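Local atomic coordinates of YfkN protein (Bacillus subtilis subsp. subtilis, PDB entry 3GVE), a protein that belongs to the calcineurin-like phosphoesterase family of metal-dependent proteins and binds a manganese and a magnesium ion at adjacent sites that share a ligand. Residues 22-34 and 328-340. Residues are numbered along the deposited sequence; the frame is centred on the assembly and turned at random.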
loop_
_atom_site.group_PDB
_atom_site.type_symbol
_atom_site.label_atom_id
_atom_site.label_comp_id
_atom_site.label_asym_id
_atom_site.label_seq_id
_atom_site.Cartn_x
_atom_site.Cartn_y
_atom_site.Cartn_z
ATOM N N ALA A 22 2.738 -10.407 4.260
ATOM C CA ALA A 22 4.155 -10.841 4.205
ATOM C C ALA A 22 5.114 -9.963 5.004
ATOM O O ALA A 22 6.319 -10.103 4.907
ATOM C CB ALA A 22 4.643 -10.990 2.749
ATOM N N ASN A 23 4.556 -9.077 5.812
ATOM C CA ASN A 23 5.364 -8.257 6.719
ATOM C C ASN A 23 5.744 -9.032 7.986
ATOM O O ASN A 23 5.116 -8.902 9.023
ATOM C CB ASN A 23 4.634 -6.943 7.057
ATOM C CG ASN A 23 4.371 -6.085 5.826
ATOM O OD1 ASN A 23 3.238 -5.871 5.427
ATOM N ND2 ASN A 23 5.413 -5.622 5.222
HETATM N N MSE A 24 6.795 -9.833 7.856
HETATM C CA MSE A 24 7.339 -10.647 8.947
HETATM C C MSE A 24 8.133 -9.769 9.904
HETATM O O MSE A 24 7.857 -9.718 11.081
HETATM C CB MSE A 24 8.232 -11.755 8.386
HETATM C CG MSE A 24 7.448 -12.767 7.528
HETATM SE SE MSE A 24 6.145 -13.812 8.519
HETATM C CE MSE A 24 4.512 -12.818 7.968
HETATM N N MSE A 25 9.128 -9.092 9.356
HETATM C CA MSE A 25 9.923 -8.143 10.116
HETATM C C MSE A 25 9.242 -6.779 10.189
HETATM O O MSE A 25 8.390 -6.455 9.379
HETATM C CB MSE A 25 11.301 -7.994 9.483
HETATM C CG MSE A 25 12.134 -9.259 9.530
HETATM SE SE MSE A 25 12.636 -9.785 11.357
HETATM C CE MSE A 25 14.228 -8.656 11.499
ATOM N N ASP A 26 9.655 -5.973 11.158
ATOM C CA ASP A 26 9.206 -4.588 11.225
ATOM C C ASP A 26 10.125 -3.772 10.301
ATOM O O ASP A 26 10.996 -3.021 10.747
ATOM C CB ASP A 26 9.166 -4.067 12.678
ATOM C CG ASP A 26 10.481 -4.245 13.441
ATOM O OD1 ASP A 26 11.309 -5.081 13.062
ATOM O OD2 ASP A 26 10.636 -3.556 14.459
ATOM N N TYR A 27 9.922 -3.955 9.004
ATOM C CA TYR A 27 10.861 -3.512 7.973
ATOM C C TYR A 27 10.158 -3.101 6.683
ATOM O O TYR A 27 9.294 -3.803 6.181
ATOM C CB TYR A 27 11.868 -4.632 7.679
ATOM C CG TYR A 27 13.162 -4.127 7.071
ATOM C CD1 TYR A 27 14.198 -3.671 7.880
ATOM C CD2 TYR A 27 13.334 -4.076 5.699
ATOM C CE1 TYR A 27 15.368 -3.197 7.329
ATOM C CE2 TYR A 27 14.518 -3.610 5.145
ATOM C CZ TYR A 27 15.516 -3.175 5.977
ATOM O OH TYR A 27 16.692 -2.681 5.458
ATOM N N ASP A 28 10.564 -1.954 6.154
ATOM C CA ASP A 28 10.096 -1.433 4.882
ATOM C C ASP A 28 11.152 -1.755 3.825
ATOM O O ASP A 28 12.213 -1.148 3.802
ATOM C CB ASP A 28 9.889 0.095 5.010
ATOM C CG ASP A 28 9.534 0.768 3.697
ATOM O OD1 ASP A 28 9.313 0.095 2.707
ATOM O OD2 ASP A 28 9.485 2.002 3.678
ATOM N N TYR A 29 10.872 -2.716 2.961
ATOM C CA TYR A 29 11.834 -3.113 1.935
ATOM C C TYR A 29 12.009 -2.067 0.839
ATOM O O TYR A 29 13.009 -2.086 0.148
ATOM C CB TYR A 29 11.470 -4.457 1.278
ATOM C CG TYR A 29 11.569 -5.656 2.214
ATOM C CD1 TYR A 29 12.801 -6.163 2.606
ATOM C CD2 TYR A 29 10.421 -6.259 2.718
ATOM C CE1 TYR A 29 12.887 -7.229 3.465
ATOM C CE2 TYR A 29 10.504 -7.326 3.569
ATOM C CZ TYR A 29 11.740 -7.809 3.942
ATOM O OH TYR A 29 11.830 -8.871 4.802
ATOM N N TYR A 30 11.020 -1.200 0.667
ATOM C CA TYR A 30 11.077 -0.171 -0.375
ATOM C C TYR A 30 11.995 0.973 0.027
ATOM O O TYR A 30 12.912 1.265 -0.721
ATOM C CB TYR A 30 9.682 0.346 -0.729
ATOM C CG TYR A 30 8.676 -0.770 -0.890
ATOM C CD1 TYR A 30 7.751 -1.007 0.085
ATOM C CD2 TYR A 30 8.670 -1.587 -2.012
ATOM C CE1 TYR A 30 6.838 -2.033 -0.032
ATOM C CE2 TYR A 30 7.753 -2.624 -2.135
ATOM C CZ TYR A 30 6.842 -2.828 -1.139
ATOM O OH TYR A 30 5.916 -3.831 -1.230
ATOM N N SER A 31 11.897 1.540 1.222
ATOM C CA SER A 31 12.862 2.526 1.673
ATOM C C SER A 31 14.145 1.858 2.183
ATOM O O SER A 31 15.165 2.490 2.364
ATOM C CB SER A 31 12.225 3.386 2.740
ATOM O OG SER A 31 11.934 2.619 3.862
ATOM N N ASP A 32 14.141 0.526 2.394
ATOM C CA ASP A 32 15.217 -0.316 2.890
ATOM C C ASP A 32 15.609 0.152 4.275
ATOM O O ASP A 32 16.758 0.446 4.552
ATOM C CB ASP A 32 16.410 -0.316 1.924
ATOM C CG ASP A 32 17.273 -1.560 2.037
ATOM O OD1 ASP A 32 17.137 -2.333 2.987
ATOM O OD2 ASP A 32 18.097 -1.759 1.128
ATOM N N LYS A 33 14.631 0.212 5.157
ATOM C CA LYS A 33 14.900 0.504 6.554
ATOM C C LYS A 33 13.858 -0.054 7.502
ATOM O O LYS A 33 12.728 -0.329 7.131
ATOM C CB LYS A 33 15.005 1.995 6.796
ATOM C CG LYS A 33 13.915 2.770 6.191
ATOM C CD LYS A 33 14.445 4.117 5.766
ATOM C CE LYS A 33 14.143 5.154 6.811
ATOM N NZ LYS A 33 12.939 5.965 6.499
ATOM N N GLU A 34 14.289 -0.182 8.737
ATOM C CA GLU A 34 13.476 -0.560 9.857
ATOM C C GLU A 34 12.341 0.439 10.110
ATOM O O GLU A 34 12.489 1.640 9.912
ATOM C CB GLU A 34 14.402 -0.597 11.062
ATOM C CG GLU A 34 13.799 -0.993 12.338
ATOM C CD GLU A 34 14.834 -1.039 13.442
ATOM O OE1 GLU A 34 14.586 -1.712 14.433
ATOM O OE2 GLU A 34 15.909 -0.428 13.300
ATOM N N ILE A 328 12.671 -16.250 10.552
ATOM C CA ILE A 328 12.652 -15.604 9.241
ATOM C C ILE A 328 13.976 -14.964 8.806
ATOM O O ILE A 328 14.107 -14.580 7.688
ATOM C CB ILE A 328 11.530 -14.522 9.190
ATOM C CG1 ILE A 328 11.109 -14.241 7.744
ATOM C CG2 ILE A 328 11.981 -13.245 9.911
ATOM C CD1 ILE A 328 10.428 -15.425 7.055
ATOM N N GLN A 329 14.940 -14.851 9.709
ATOM C CA GLN A 329 16.163 -14.086 9.450
ATOM C C GLN A 329 16.844 -14.379 8.113
ATOM O O GLN A 329 17.146 -13.468 7.370
ATOM C CB GLN A 329 17.175 -14.289 10.579
ATOM C CG GLN A 329 18.455 -13.542 10.354
ATOM C CD GLN A 329 19.183 -13.332 11.637
ATOM O OE1 GLN A 329 18.744 -12.603 12.489
ATOM N NE2 GLN A 329 20.305 -14.003 11.785
ATOM N N GLN A 330 17.084 -15.650 7.823
ATOM C CA GLN A 330 17.798 -16.006 6.588
ATOM C C GLN A 330 17.006 -15.555 5.362
ATOM O O GLN A 330 17.547 -15.010 4.439
ATOM C CB GLN A 330 18.108 -17.502 6.502
ATOM C CG GLN A 330 19.099 -17.835 5.374
ATOM C CD GLN A 330 20.356 -16.965 5.441
ATOM O OE1 GLN A 330 21.079 -17.002 6.425
ATOM N NE2 GLN A 330 20.585 -16.149 4.414
ATOM N N THR A 331 15.706 -15.799 5.387
ATOM C CA THR A 331 14.841 -15.376 4.287
ATOM C C THR A 331 14.829 -13.854 4.139
ATOM O O THR A 331 14.869 -13.328 3.056
ATOM C CB THR A 331 13.396 -15.863 4.506
ATOM O OG1 THR A 331 13.385 -17.287 4.599
ATOM C CG2 THR A 331 12.495 -15.425 3.349
ATOM N N HIS A 332 14.745 -13.174 5.265
ATOM C CA HIS A 332 14.800 -11.722 5.287
ATOM C C HIS A 332 16.105 -11.206 4.671
ATOM O O HIS A 332 16.083 -10.324 3.845
ATOM C CB HIS A 332 14.611 -11.239 6.720
ATOM C CG HIS A 332 14.833 -9.771 6.898
ATOM N ND1 HIS A 332 14.022 -8.810 6.334
ATOM C CD2 HIS A 332 15.795 -9.106 7.571
ATOM C CE1 HIS A 332 14.468 -7.616 6.669
ATOM N NE2 HIS A 332 15.539 -7.769 7.421
ATOM N N GLN A 333 17.227 -11.801 5.060
ATOM C CA GLN A 333 18.525 -11.396 4.494
ATOM C C GLN A 333 18.620 -11.711 3.008
ATOM O O GLN A 333 19.151 -10.921 2.252
ATOM C CB GLN A 333 19.683 -12.002 5.283
ATOM C CG GLN A 333 19.739 -11.428 6.685
ATOM C CD GLN A 333 20.855 -11.974 7.511
ATOM O OE1 GLN A 333 21.730 -12.657 7.009
ATOM N NE2 GLN A 333 20.836 -11.662 8.786
ATOM N N ASN A 334 18.051 -12.831 2.590
ATOM C CA ASN A 334 17.989 -13.161 1.172
ATOM C C ASN A 334 17.119 -12.171 0.404
ATOM O O ASN A 334 17.390 -11.827 -0.731
ATOM C CB ASN A 334 17.466 -14.595 0.969
ATOM C CG ASN A 334 18.443 -15.657 1.463
ATOM O OD1 ASN A 334 19.598 -15.379 1.727
ATOM N ND2 ASN A 334 17.964 -16.868 1.588
ATOM N N THR A 335 16.048 -11.725 1.049
ATOM C CA THR A 335 15.171 -10.728 0.459
ATOM C C THR A 335 15.879 -9.372 0.293
ATOM O O THR A 335 15.728 -8.715 -0.714
ATOM C CB THR A 335 13.863 -10.592 1.269
ATOM O OG1 THR A 335 13.169 -11.839 1.223
ATOM C CG2 THR A 335 12.958 -9.513 0.697
ATOM N N LEU A 336 16.635 -8.972 1.302
ATOM C CA LEU A 336 17.420 -7.752 1.181
ATOM C C LEU A 336 18.338 -7.828 -0.043
ATOM O O LEU A 336 18.436 -6.885 -0.784
ATOM C CB LEU A 336 18.249 -7.520 2.434
ATOM C CG LEU A 336 17.516 -7.193 3.729
ATOM C CD1 LEU A 336 18.496 -7.145 4.886
ATOM C CD2 LEU A 336 16.708 -5.899 3.666
ATOM N N GLU A 337 18.991 -8.963 -0.248
ATOM C CA GLU A 337 19.891 -9.127 -1.387
ATOM C C GLU A 337 19.097 -9.008 -2.679
ATOM O O GLU A 337 19.498 -8.363 -3.628
ATOM C CB GLU A 337 20.594 -10.477 -1.299
ATOM C CG GLU A 337 21.617 -10.753 -2.394
ATOM C CD GLU A 337 22.357 -12.076 -2.218
ATOM O OE1 GLU A 337 23.556 -12.138 -2.557
ATOM O OE2 GLU A 337 21.756 -13.065 -1.769
ATOM N N TYR A 338 17.942 -9.655 -2.692
ATOM C CA TYR A 338 17.052 -9.655 -3.842
ATOM C C TYR A 338 16.602 -8.239 -4.217
ATOM O O TYR A 338 16.581 -7.871 -5.383
ATOM C CB TYR A 338 15.848 -10.551 -3.531
ATOM C CG TYR A 338 14.640 -10.334 -4.401
ATOM C CD1 TYR A 338 14.658 -10.638 -5.744
ATOM C CD2 TYR A 338 13.476 -9.835 -3.866
ATOM C CE1 TYR A 338 13.543 -10.430 -6.529
ATOM C CE2 TYR A 338 12.386 -9.626 -4.625
ATOM C CZ TYR A 338 12.401 -9.920 -5.951
ATOM O OH TYR A 338 11.276 -9.699 -6.701
ATOM N N VAL A 339 16.251 -7.452 -3.217
ATOM C CA VAL A 339 15.753 -6.103 -3.428
ATOM C C VAL A 339 16.843 -5.127 -3.876
ATOM O O VAL A 339 16.587 -4.202 -4.634
ATOM C CB VAL A 339 15.124 -5.567 -2.143
ATOM C CG1 VAL A 339 14.857 -4.117 -2.265
ATOM C CG2 VAL A 339 13.845 -6.325 -1.850
ATOM N N ARG A 340 18.047 -5.354 -3.385
ATOM C CA ARG A 340 19.162 -4.459 -3.640
ATOM C C ARG A 340 19.780 -4.723 -5.008
ATOM O O ARG A 340 20.408 -3.844 -5.600
ATOM C CB ARG A 340 20.187 -4.571 -2.506
ATOM C CG ARG A 340 19.781 -3.767 -1.272
ATOM C CD ARG A 340 20.355 -4.348 -0.022
ATOM N NE ARG A 340 19.900 -3.709 1.210
ATOM C CZ ARG A 340 20.344 -4.077 2.405
ATOM N NH1 ARG A 340 19.907 -3.485 3.508
ATOM N NH2 ARG A 340 21.256 -5.039 2.489
#
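A β-hairpin, strands 27-28 and 33-34, rests with its lead-in loop on the C-terminal helix 322-340, and Y27, Y29 and H332 form an aromatic cluster where they meet. H332, its CG anti to the backbone N (chi1 172°), reaches both tyrosines at once. H332 ND1 lies 2.7 Å from Y29 OH in a hydrogen bond near the imidazole plane, while its CE1 edge points at the face of Y27, a T-shaped pair with planes at 79°. K33 O sits over the opposite face of Y27. One face of the imidazole takes a CH-pi contact from M25 CG, 3.8 Å from the centroid of the H332 ring; the bent selenomethionine chain then carries SE to I328 CG2. T335 CG2 packs similarly over Y29, whose other face is backed by Y27 CD2, and L336 CD2 touches Y27 CE2 at 3.5 Å. Toward the helix end, R340 holds the D32 carboxylate through NE and NH1, one nitrogen to each oxygen. R340 NE to D32 OD2 is short (2.7 Å) and nearly straight (177°), on the syn lone pair and in the guanidinium plane; R340 NH1 to D32 OD1 is longer, 3.0 Å, and bent. Y27 OH donates to the anti side of D32 OD1 at 2.5 Å, so tyrosine and arginine together fix the carboxylate's rotation. V339 and T335 also touch helix 70-85, and E258 of the second subunit packs on D32 and R340. Within the hairpin, D32 and K33 pair with the single residue D28 on the facing strand, and D28 OD1 accepts from Y30 N: a G1 β-bulge hairpin with an Asx turn, clasped to a terminal helix by aromatic packing and a bidentate salt bridge.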